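Local coordinates for protein 8-demethyl-8-aminoriboflavin-5'-phosphate synthase (Streptomyces davawensis, PDB 5MLD) that replaces the C-8 methyl group of riboflavin-5'-phosphate with an amino group taken from glutamate, a step in the biosynthesis of the antibiotic roseoflavin, at residues L85-P90 against A127-C132; A5-T10 against T39-V44; D136-V141 against A161-G166. All coordinates share one frame; numbering follows the deposited sequence.

Interaction 1: L85-P90 against A127-C132; sequences LVIATP and AGLLMC. With 8DP (8-demethyl-8-aminoriboflavin-5'-phosphate), chain I.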
loop_
_atom_site.group_PDB
_atom_site.type_symbol
_atom_site.label_atom_id
_atom_site.label_comp_id
_atom_site.label_asym_id
_atom_site.label_seq_id
_atom_site.Cartn_x
_atom_site.Cartn_y
_atom_site.Cartn_z
ATOM N N LEU A 85 -11.244 13.072 -15.214
ATOM C CA LEU A 85 -11.965 12.318 -14.192
ATOM C C LEU A 85 -11.310 12.616 -12.849
ATOM O O LEU A 85 -10.125 12.344 -12.662
ATOM C CB LEU A 85 -11.937 10.814 -14.482
ATOM C CG LEU A 85 -12.640 9.991 -13.386
ATOM C CD1 LEU A 85 -14.132 10.289 -13.393
ATOM C CD2 LEU A 85 -12.417 8.503 -13.550
ATOM N N VAL A 86 -12.050 13.235 -11.946
ATOM C CA VAL A 86 -11.564 13.473 -10.594
ATOM C C VAL A 86 -12.341 12.552 -9.679
ATOM O O VAL A 86 -13.557 12.725 -9.513
ATOM C CB VAL A 86 -11.743 14.929 -10.159
ATOM C CG1 VAL A 86 -11.263 15.089 -8.712
ATOM C CG2 VAL A 86 -11.018 15.877 -11.128
ATOM N N ILE A 87 -11.654 11.596 -9.059
ATOM C CA ILE A 87 -12.273 10.824 -7.984
ATOM C C ILE A 87 -12.127 11.632 -6.701
ATOM O O ILE A 87 -11.019 12.031 -6.328
ATOM C CB ILE A 87 -11.633 9.437 -7.837
ATOM C CG1 ILE A 87 -11.709 8.624 -9.141
ATOM C CG2 ILE A 87 -12.286 8.697 -6.654
ATOM C CD1 ILE A 87 -13.101 8.260 -9.570
ATOM N N ALA A 88 -13.239 11.893 -6.036
ATOM C CA ALA A 88 -13.220 12.676 -4.804
ATOM C C ALA A 88 -13.701 11.735 -3.710
ATOM O O ALA A 88 -14.908 11.541 -3.538
ATOM C CB ALA A 88 -14.086 13.926 -4.912
ATOM N N THR A 89 -12.760 11.161 -2.972
ATOM C CA THR A 89 -13.151 10.066 -2.110
ATOM C C THR A 89 -12.797 10.346 -0.657
ATOM O O THR A 89 -11.701 10.834 -0.353
ATOM C CB THR A 89 -12.495 8.743 -2.562
ATOM O OG1 THR A 89 -12.973 7.676 -1.734
ATOM C CG2 THR A 89 -10.954 8.809 -2.503
ATOM N N PRO A 90 -13.708 10.055 0.265
ATOM C CA PRO A 90 -13.291 9.870 1.654
ATOM C C PRO A 90 -12.360 8.671 1.726
ATOM O O PRO A 90 -12.315 7.830 0.822
ATOM C CB PRO A 90 -14.606 9.598 2.399
ATOM C CG PRO A 90 -15.703 9.864 1.438
ATOM C CD PRO A 90 -15.131 9.739 0.059
ATOM N N ALA A 127 -6.546 12.201 -15.131
ATOM C CA ALA A 127 -7.100 11.894 -13.819
ATOM C C ALA A 127 -6.522 12.815 -12.755
ATOM O O ALA A 127 -5.338 13.168 -12.785
ATOM C CB ALA A 127 -6.838 10.434 -13.424
ATOM N N GLY A 128 -7.387 13.200 -11.812
ATOM C CA GLY A 128 -6.961 13.860 -10.601
ATOM C C GLY A 128 -7.687 13.240 -9.426
ATOM O O GLY A 128 -8.572 12.397 -9.592
ATOM N N LEU A 129 -7.313 13.676 -8.235
ATOM C CA LEU A 129 -7.820 13.031 -7.039
ATOM C C LEU A 129 -8.052 14.087 -5.970
ATOM O O LEU A 129 -7.194 14.949 -5.764
ATOM C CB LEU A 129 -6.812 11.988 -6.575
ATOM C CG LEU A 129 -7.227 10.896 -5.622
ATOM C CD1 LEU A 129 -8.378 10.087 -6.220
ATOM C CD2 LEU A 129 -6.012 10.040 -5.454
ATOM N N LEU A 130 -9.217 14.036 -5.322
ATOM C CA LEU A 130 -9.488 14.777 -4.094
ATOM C C LEU A 130 -9.776 13.769 -2.988
ATOM O O LEU A 130 -10.568 12.843 -3.189
ATOM C CB LEU A 130 -10.677 15.725 -4.264
ATOM C CG LEU A 130 -10.542 16.815 -5.338
ATOM C CD1 LEU A 130 -11.847 17.540 -5.489
ATOM C CD2 LEU A 130 -9.407 17.815 -5.006
ATOM N N MET A 131 -9.132 13.923 -1.827
ATOM C CA MET A 131 -9.318 12.946 -0.756
ATOM C C MET A 131 -9.531 13.647 0.577
ATOM O O MET A 131 -8.973 14.721 0.833
ATOM C CB MET A 131 -8.124 11.988 -0.636
ATOM C CG MET A 131 -7.953 11.028 -1.792
ATOM S SD MET A 131 -6.336 10.258 -1.707
ATOM C CE MET A 131 -5.236 11.606 -2.097
ATOM N N CYS A 132 -10.320 13.016 1.443
ATOM C CA CYS A 132 -10.574 13.552 2.778
ATOM C C CYS A 132 -10.515 12.398 3.768
ATOM O O CYS A 132 -11.232 11.418 3.601
ATOM C CB CYS A 132 -11.946 14.231 2.849
ATOM S SG CYS A 132 -12.008 15.298 4.248
HETATM C C4 8DP I . -13.205 9.369 7.115
HETATM C C5 8DP I . -12.792 8.867 8.503
HETATM C C8 8DP I . -15.210 5.357 8.525
HETATM N N3 8DP I . -11.126 4.941 7.849
HETATM C C2 8DP I . -14.666 11.379 6.414
HETATM N N2 8DP I . -16.631 5.435 8.748
HETATM N N1 8DP I . -12.206 7.475 8.303
HETATM C C6 8DP I . -13.009 6.381 8.287
HETATM O O6 8DP I . -15.373 9.897 8.088
HETATM N N4 8DP I . -10.059 8.407 8.085
HETATM C C12 8DP I . -12.456 5.099 8.080
HETATM C C13 8DP I . -10.876 7.325 8.078
HETATM C C14 8DP I . -10.338 6.051 7.844
HETATM C C15 8DP I . -8.958 5.957 7.620
HETATM C C16 8DP I . -8.766 8.270 7.868
HETATM C C1 8DP I . -16.075 11.553 5.836
HETATM C C3 8DP I . -14.620 9.934 6.912
HETATM C C7 8DP I . -14.399 6.510 8.540
HETATM C C9 8DP I . -14.628 4.075 8.304
HETATM O O1 8DP I . -17.493 12.904 2.483
HETATM P P1 8DP I . -17.578 12.175 3.842
HETATM O O2 8DP I . -18.416 13.043 4.844
HETATM O O3 8DP I . -18.186 10.786 3.700
HETATM O O4 8DP I . -16.085 12.058 4.447
HETATM O O5 8DP I . -13.744 11.686 5.428
HETATM O O7 8DP I . -12.443 9.337 6.131
HETATM C C10 8DP I . -15.482 2.825 8.291
HETATM C C11 8DP I . -13.279 3.963 8.079
HETATM O O8 8DP I . -8.356 4.725 7.368
HETATM N N5 8DP I . -8.210 7.067 7.632
HETATM O O9 8DP I . -7.895 9.388 7.856
#

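Interaction 2: A5-T10 against T39-V44; sequences ALILNT and TEVVRV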
loop_
_atom_site.group_PDB
_atom_site.type_symbol
_atom_site.label_atom_id
_atom_site.label_comp_id
_atom_site.label_asym_id
_atom_site.label_seq_id
_atom_site.Cartn_x
_atom_site.Cartn_y
_atom_site.Cartn_z
ATOM N N ALA A 5 -14.866 18.161 -17.077
ATOM C CA ALA A 5 -14.340 17.497 -15.893
ATOM C C ALA A 5 -15.497 16.850 -15.145
ATOM O O ALA A 5 -16.495 17.512 -14.853
ATOM C CB ALA A 5 -13.618 18.488 -14.982
ATOM N N LEU A 6 -15.360 15.566 -14.839
ATOM C CA LEU A 6 -16.366 14.823 -14.101
ATOM C C LEU A 6 -15.788 14.515 -12.727
ATOM O O LEU A 6 -14.740 13.875 -12.630
ATOM C CB LEU A 6 -16.751 13.543 -14.831
ATOM C CG LEU A 6 -17.774 12.681 -14.087
ATOM C CD1 LEU A 6 -19.106 13.446 -13.887
ATOM C CD2 LEU A 6 -17.967 11.374 -14.811
ATOM N N ILE A 7 -16.449 14.990 -11.674
ATOM C CA ILE A 7 -15.980 14.805 -10.300
ATOM C C ILE A 7 -16.939 13.848 -9.621
ATOM O O ILE A 7 -18.134 14.137 -9.536
ATOM C CB ILE A 7 -15.906 16.133 -9.537
ATOM C CG1 ILE A 7 -15.074 17.153 -10.346
ATOM C CG2 ILE A 7 -15.318 15.887 -8.139
ATOM C CD1 ILE A 7 -15.085 18.585 -9.796
ATOM N N LEU A 8 -16.430 12.712 -9.147
ATOM C CA LEU A 8 -17.273 11.688 -8.524
ATOM C C LEU A 8 -17.053 11.748 -7.018
ATOM O O LEU A 8 -15.993 11.357 -6.526
ATOM C CB LEU A 8 -16.953 10.290 -9.058
ATOM C CG LEU A 8 -17.076 10.131 -10.574
ATOM C CD1 LEU A 8 -16.750 8.688 -10.974
ATOM C CD2 LEU A 8 -18.469 10.534 -11.037
ATOM N N ASN A 9 -18.044 12.265 -6.288
ATOM C CA ASN A 9 -18.006 12.200 -4.833
ATOM C C ASN A 9 -18.413 10.790 -4.425
ATOM O O ASN A 9 -19.567 10.389 -4.619
ATOM C CB ASN A 9 -18.938 13.236 -4.209
ATOM C CG ASN A 9 -18.803 13.278 -2.715
ATOM O OD1 ASN A 9 -18.338 12.313 -2.114
ATOM N ND2 ASN A 9 -19.192 14.391 -2.106
ATOM N N THR A 10 -17.476 10.038 -3.843
ATOM C CA THR A 10 -17.746 8.641 -3.517
ATOM C C THR A 10 -18.056 8.437 -2.032
ATOM O O THR A 10 -17.877 7.327 -1.513
ATOM C CB THR A 10 -16.577 7.763 -3.977
ATOM O OG1 THR A 10 -15.365 8.216 -3.380
ATOM C CG2 THR A 10 -16.402 7.893 -5.512
ATOM N N THR A 39 -17.752 21.571 -15.506
ATOM C CA THR A 39 -17.695 20.567 -14.452
ATOM C C THR A 39 -19.059 19.941 -14.226
ATOM O O THR A 39 -20.100 20.586 -14.392
ATOM C CB THR A 39 -17.211 21.156 -13.131
ATOM O OG1 THR A 39 -18.138 22.158 -12.687
ATOM C CG2 THR A 39 -15.853 21.755 -13.302
ATOM N N GLU A 40 -19.037 18.680 -13.815
ATOM C CA GLU A 40 -20.235 17.999 -13.347
ATOM C C GLU A 40 -19.849 17.200 -12.118
ATOM O O GLU A 40 -18.832 16.502 -12.143
ATOM C CB GLU A 40 -20.791 17.070 -14.418
ATOM C CG GLU A 40 -22.023 16.313 -13.979
ATOM C CD GLU A 40 -22.689 15.614 -15.143
ATOM O OE1 GLU A 40 -22.020 15.429 -16.192
ATOM O OE2 GLU A 40 -23.881 15.261 -15.005
ATOM N N VAL A 41 -20.644 17.293 -11.055
ATOM C CA VAL A 41 -20.409 16.521 -9.836
ATOM C C VAL A 41 -21.491 15.458 -9.755
ATOM O O VAL A 41 -22.682 15.769 -9.875
ATOM C CB VAL A 41 -20.428 17.407 -8.573
ATOM C CG1 VAL A 41 -20.153 16.550 -7.318
ATOM C CG2 VAL A 41 -19.440 18.546 -8.665
ATOM N N VAL A 42 -21.087 14.211 -9.549
ATOM C CA VAL A 42 -22.015 13.102 -9.351
ATOM C C VAL A 42 -21.689 12.473 -8.010
ATOM O O VAL A 42 -20.521 12.182 -7.734
ATOM C CB VAL A 42 -21.903 12.066 -10.484
ATOM C CG1 VAL A 42 -22.647 10.800 -10.128
ATOM C CG2 VAL A 42 -22.452 12.662 -11.783
ATOM N N ARG A 43 -22.703 12.304 -7.156
ATOM C CA ARG A 43 -22.495 11.579 -5.898
ATOM C C ARG A 43 -22.962 10.158 -6.150
ATOM O O ARG A 43 -24.164 9.900 -6.238
ATOM C CB ARG A 43 -23.237 12.198 -4.716
ATOM C CG ARG A 43 -22.886 11.437 -3.450
ATOM C CD ARG A 43 -23.615 12.000 -2.209
ATOM N NE ARG A 43 -23.283 13.402 -1.943
ATOM C CZ ARG A 43 -23.570 14.025 -0.805
ATOM N NH1 ARG A 43 -24.165 13.359 0.168
ATOM N NH2 ARG A 43 -23.249 15.304 -0.622
ATOM N N VAL A 44 -22.000 9.243 -6.314
ATOM C CA VAL A 44 -22.302 7.964 -6.933
ATOM C C VAL A 44 -23.231 7.125 -6.060
ATOM O O VAL A 44 -24.037 6.351 -6.586
ATOM C CB VAL A 44 -20.996 7.211 -7.270
ATOM C CG1 VAL A 44 -20.115 8.057 -8.186
ATOM C CG2 VAL A 44 -20.233 6.876 -6.015
#

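Interaction 3: D136-V141 against A161-G166; sequences DGAHHV and AAYWLG. With 8DP (8-demethyl-8-aminoriboflavin-5'-phosphate), chain I.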
loop_
_atom_site.group_PDB
_atom_site.type_symbol
_atom_site.label_atom_id
_atom_site.label_comp_id
_atom_site.label_asym_id
_atom_site.label_seq_id
_atom_site.Cartn_x
_atom_site.Cartn_y
_atom_site.Cartn_z
ATOM N N ASP A 136 -5.276 9.853 8.201
ATOM C CA ASP A 136 -4.185 9.112 7.568
ATOM C C ASP A 136 -4.675 8.320 6.361
ATOM O O ASP A 136 -5.773 7.766 6.383
ATOM C CB ASP A 136 -3.549 8.172 8.602
ATOM C CG ASP A 136 -2.366 7.425 8.067
ATOM O OD1 ASP A 136 -1.415 8.068 7.572
ATOM O OD2 ASP A 136 -2.385 6.185 8.151
ATOM N N GLY A 137 -3.835 8.253 5.319
ATOM C CA GLY A 137 -4.106 7.355 4.202
ATOM C C GLY A 137 -4.063 8.004 2.828
ATOM O O GLY A 137 -4.222 7.316 1.814
ATOM N N ALA A 138 -3.837 9.318 2.785
ATOM C CA ALA A 138 -3.979 10.058 1.530
ATOM C C ALA A 138 -3.006 9.553 0.462
ATOM O O ALA A 138 -3.413 9.232 -0.660
ATOM C CB ALA A 138 -3.786 11.552 1.782
ATOM N N HIS A 139 -1.711 9.504 0.774
ATOM C CA HIS A 139 -0.756 9.107 -0.269
ATOM C C HIS A 139 -0.901 7.631 -0.657
ATOM O O HIS A 139 -0.667 7.255 -1.819
ATOM C CB HIS A 139 0.665 9.445 0.191
ATOM C CG HIS A 139 0.912 10.922 0.278
ATOM N ND1 HIS A 139 0.976 11.604 1.476
ATOM C CD2 HIS A 139 1.060 11.856 -0.692
ATOM C CE1 HIS A 139 1.169 12.889 1.241
ATOM N NE2 HIS A 139 1.231 13.067 -0.066
ATOM N N HIS A 140 -1.293 6.788 0.291
ATOM C CA HIS A 140 -1.541 5.377 -0.004
ATOM C C HIS A 140 -2.718 5.216 -0.967
ATOM O O HIS A 140 -2.631 4.488 -1.964
ATOM C CB HIS A 140 -1.789 4.630 1.311
ATOM C CG HIS A 140 -1.975 3.150 1.152
ATOM N ND1 HIS A 140 -2.565 2.370 2.123
ATOM C CD2 HIS A 140 -1.632 2.306 0.149
ATOM C CE1 HIS A 140 -2.588 1.110 1.721
ATOM N NE2 HIS A 140 -2.019 1.043 0.531
ATOM N N VAL A 141 -3.823 5.914 -0.699
ATOM C CA VAL A 141 -4.973 5.837 -1.589
ATOM C C VAL A 141 -4.631 6.406 -2.956
ATOM O O VAL A 141 -5.016 5.842 -3.990
ATOM C CB VAL A 141 -6.182 6.565 -0.964
ATOM C CG1 VAL A 141 -7.324 6.607 -1.941
ATOM C CG2 VAL A 141 -6.621 5.849 0.305
ATOM N N ALA A 161 -2.974 15.009 -6.836
ATOM C CA ALA A 161 -3.790 14.539 -5.717
ATOM C C ALA A 161 -3.787 15.580 -4.607
ATOM O O ALA A 161 -2.729 15.878 -4.041
ATOM C CB ALA A 161 -3.263 13.206 -5.187
ATOM N N ALA A 162 -4.967 16.129 -4.295
ATOM C CA ALA A 162 -5.142 17.090 -3.213
ATOM C C ALA A 162 -6.003 16.476 -2.114
ATOM O O ALA A 162 -6.914 15.698 -2.397
ATOM C CB ALA A 162 -5.796 18.373 -3.716
ATOM N N TYR A 163 -5.731 16.843 -0.858
ATOM C CA TYR A 163 -6.332 16.104 0.245
ATOM C C TYR A 163 -6.338 16.960 1.504
ATOM O O TYR A 163 -5.613 17.954 1.611
ATOM C CB TYR A 163 -5.582 14.780 0.489
ATOM C CG TYR A 163 -4.138 15.000 0.847
ATOM C CD1 TYR A 163 -3.173 15.107 -0.136
ATOM C CD2 TYR A 163 -3.738 15.133 2.172
ATOM C CE1 TYR A 163 -1.866 15.338 0.176
ATOM C CE2 TYR A 163 -2.413 15.355 2.500
ATOM C CZ TYR A 163 -1.484 15.470 1.488
ATOM O OH TYR A 163 -0.162 15.706 1.765
ATOM N N TRP A 164 -7.174 16.547 2.462
ATOM C CA TRP A 164 -7.157 17.076 3.815
ATOM C C TRP A 164 -7.074 15.910 4.793
ATOM O O TRP A 164 -7.726 14.886 4.605
ATOM C CB TRP A 164 -8.414 17.914 4.120
ATOM C CG TRP A 164 -8.380 18.564 5.494
ATOM C CD1 TRP A 164 -7.911 19.807 5.796
ATOM C CD2 TRP A 164 -8.841 17.996 6.728
ATOM N NE1 TRP A 164 -8.036 20.053 7.138
ATOM C CE2 TRP A 164 -8.621 18.960 7.738
ATOM C CE3 TRP A 164 -9.432 16.774 7.075
ATOM C CZ2 TRP A 164 -8.955 18.736 9.082
ATOM C CZ3 TRP A 164 -9.769 16.546 8.413
ATOM C CH2 TRP A 164 -9.531 17.523 9.401
ATOM N N LEU A 165 -6.259 16.078 5.823
ATOM C CA LEU A 165 -6.170 15.158 6.947
ATOM C C LEU A 165 -5.947 15.980 8.203
ATOM O O LEU A 165 -5.256 17.002 8.166
ATOM C CB LEU A 165 -4.993 14.160 6.817
ATOM C CG LEU A 165 -4.881 13.312 5.550
ATOM C CD1 LEU A 165 -3.510 12.654 5.629
ATOM C CD2 LEU A 165 -6.006 12.306 5.450
ATOM N N GLY A 166 -6.516 15.526 9.319
ATOM C CA GLY A 166 -6.105 16.037 10.607
ATOM C C GLY A 166 -4.904 15.283 11.181
ATOM O O GLY A 166 -4.281 14.446 10.512
HETATM C C4 8DP I . -13.205 9.369 7.115
HETATM C C5 8DP I . -12.792 8.867 8.503
HETATM C C8 8DP I . -15.210 5.357 8.525
HETATM N N3 8DP I . -11.126 4.941 7.849
HETATM C C2 8DP I . -14.666 11.379 6.414
HETATM N N2 8DP I . -16.631 5.435 8.748
HETATM N N1 8DP I . -12.206 7.475 8.303
HETATM C C6 8DP I . -13.009 6.381 8.287
HETATM O O6 8DP I . -15.373 9.897 8.088
HETATM N N4 8DP I . -10.059 8.407 8.085
HETATM C C12 8DP I . -12.456 5.099 8.080
HETATM C C13 8DP I . -10.876 7.325 8.078
HETATM C C14 8DP I . -10.338 6.051 7.844
HETATM C C15 8DP I . -8.958 5.957 7.620
HETATM C C16 8DP I . -8.766 8.270 7.868
HETATM C C1 8DP I . -16.075 11.553 5.836
HETATM C C3 8DP I . -14.620 9.934 6.912
HETATM C C7 8DP I . -14.399 6.510 8.540
HETATM C C9 8DP I . -14.628 4.075 8.304
HETATM O O1 8DP I . -17.493 12.904 2.483
HETATM P P1 8DP I . -17.578 12.175 3.842
HETATM O O2 8DP I . -18.416 13.043 4.844
HETATM O O3 8DP I . -18.186 10.786 3.700
HETATM O O4 8DP I . -16.085 12.058 4.447
HETATM O O5 8DP I . -13.744 11.686 5.428
HETATM O O7 8DP I . -12.443 9.337 6.131
HETATM C C10 8DP I . -15.482 2.825 8.291
HETATM C C11 8DP I . -13.279 3.963 8.079
HETATM O O8 8DP I . -8.356 4.725 7.368
HETATM N N5 8DP I . -8.210 7.067 7.632
HETATM O O9 8DP I . -7.895 9.388 7.856
#

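Interaction 1: L85-P90 against A127-C132
Leu129 pushes its CD1 methyl against the backbone of Ile87, 3.3 Å from Ile87 O, and the same methyl meets Ile87 CB at 3.7 Å. CG lies anti to the backbone N (chi1 -162°), which brings this branch across to the neighbouring strand. Ile87 bends the rest of its chain away, making room for the leucine methyl beside its CB. Next along this face, Thr89 and Met131 run side by side, CG2 of Thr89 lying 3.8 Å from CG of Met131, before the methionine turns off at chi3 (-70°) and goes on to Ala142 and Val141 of helix 138-152. On the other face Leu130 is the bump: its CG rests 3.9 Å from Val86 CG1, and its CB abuts the small Ala88 CB. Gly128 has no side chain to set beside Val86, while the small Ala88 packs against Ile25 of helix 20-34. These are two central parallel strands of the flavodoxin-like fold, their segments running 15° apart with helices packed on both faces; branched aliphatic residues suit such a sheet because neither face meets solvent here. Five backbone hydrogen bonds join them, alternating in direction from Gly128 N to Leu85 O through Cys132 N to Thr89 O. At the C-terminal ends Pro90 and Cys132 reach the bound flavin: CG of the Pro90 ring lies 3.5 Å from the flavin phosphate oxygen O3, and Cys132 O comes within 3.1 Å of the ribityl O5. Thr89 OG1 donates to a lone pair of Pro90 O in the carbonyl plane at 2.6 Å and is also hydrogen-bonded to Thr97 N.

Interaction 2: A5-T10 against T39-V44
Ile7 N points almost straight at Glu40 O, 2.9 Å away with an angle of 177° at the hydrogen, and Ile7 O receives Val42 N in return. Further backbone bonds run from Glu40 N to Ala5 O, from Asn9 N to Val42 O and, at the last bridge, from Val44 N to Asn9 O at 3.2 Å. Strands 4-9 and 38-43 are thus joined in parallel within a beta-alpha-beta unit whose crossover helix is 20-34; the other edge of strand 4-9 is bonded to strand 84-92.

Aliphatic groups fill the face under helix 72-81. Leu8 and Val42 point the same way, CD2 of Leu8 3.8 Å from CB of Val42, while Val44 CG1 reaches Leu8 CB at a steep angle. Leu6 bends CD1 toward the partner strand, 3.5 Å from Glu40 O and 4.0 Å from Val42 CG2, and also against the CB of Glu40. The aliphatic part of that glutamate suits the greasy neighbour, and its extended chain carries the carboxylate on to a salt bridge with Lys78.

The opposite face is polar at its ends. At one, Thr39 OG1 is hydrogen-bonded to Glu33 of helix 20-34. At the other, Asn9 and Arg43 come close, ND2 to NE 4.2 Å, but each serves other partners. Asn9 OD1 accepts from Thr11 N and ND2 donates to Gln22 OE1, with a weak bond to Ser19 OG. Arg43 packs its CG 3.7 Å from Asn9 O, bends at chi3 (-60°), and gives NH1 to the carbonyls of Arg13 and Ser17. Since Thr11, Arg13 and Ser19 belong to the FMN site, the polar groups at these C-terminal ends probably help shape the loop that receives the flavin phosphate.

Interaction 3: D136-V141 against A161-G166
Ala138, Leu165 and Tyr163 bury nearly equal areas, and they meet round the alanine methyl. Ala138 CB sits over one face of the tyrosine ring, 3.9 Å from the centroid and 25° off the normal, a CH-pi contact nearest to CG and CD2. A methyl suits this place because it lets the first turn of the helix settle close to the ring. Tyr163 carries CG between its backbone N and carbonyl carbon (chi1 61°), standing the ring up beneath the helix. Leu165 also meets the methyl, CD1 4.0 Å from Ala138 CB, and its CD2 lies 3.8 Å from Asp136 N.

Helix 138-152, with Gly137 at its N-cap position, follows strand 125-132 in the flavodoxin-like fold; strand 161-164 pairs in parallel with strand 125-132. The loop entering the helix holds the isoalloxazine: Asp136 N donates nearly straight to O9 of the flavin at 2.7 Å, while flavin N5 donates back to Asp136 O at 2.8 Å, so both bonds use main-chain atoms.

Beyond Ala138, the ring of His139 leans obliquely on Tyr163, the planes at 72° and CE1 of His139 3.2 Å from Tyr163 OH. That hydroxyl is hydrogen-bonded to Glu135 of the second subunit, and the carboxylate of Asp136 bonds to the backbone N of Gly137 and of His139, both of that second subunit.

Overall arrangement
Interaction 1 lies deepest, with every touching residue buried between helix layers. Its strand 84-92 is the neighbour of strand 4-9 of interaction 2, joined by Val86 N to Leu6 O and Ala88 N to Leu8 O. Interaction 2, about 9 Å away between centres, sits farther out: Thr39, Glu40, Val41 and Arg43 are partly exposed, and Glu40 and Arg43 bring charge into a backbone-bonded pairing. Interaction 3 differs in kind: a helix start packs on the strand beyond 125-132 through a methyl, an aliphatic chain and a ring, without direct hydrogen bonds between its segments, and is buried partly by other subunits. Interactions 1 and 3 both touch the flavin, at its phosphate and ribityl chain and at its ring system respectively.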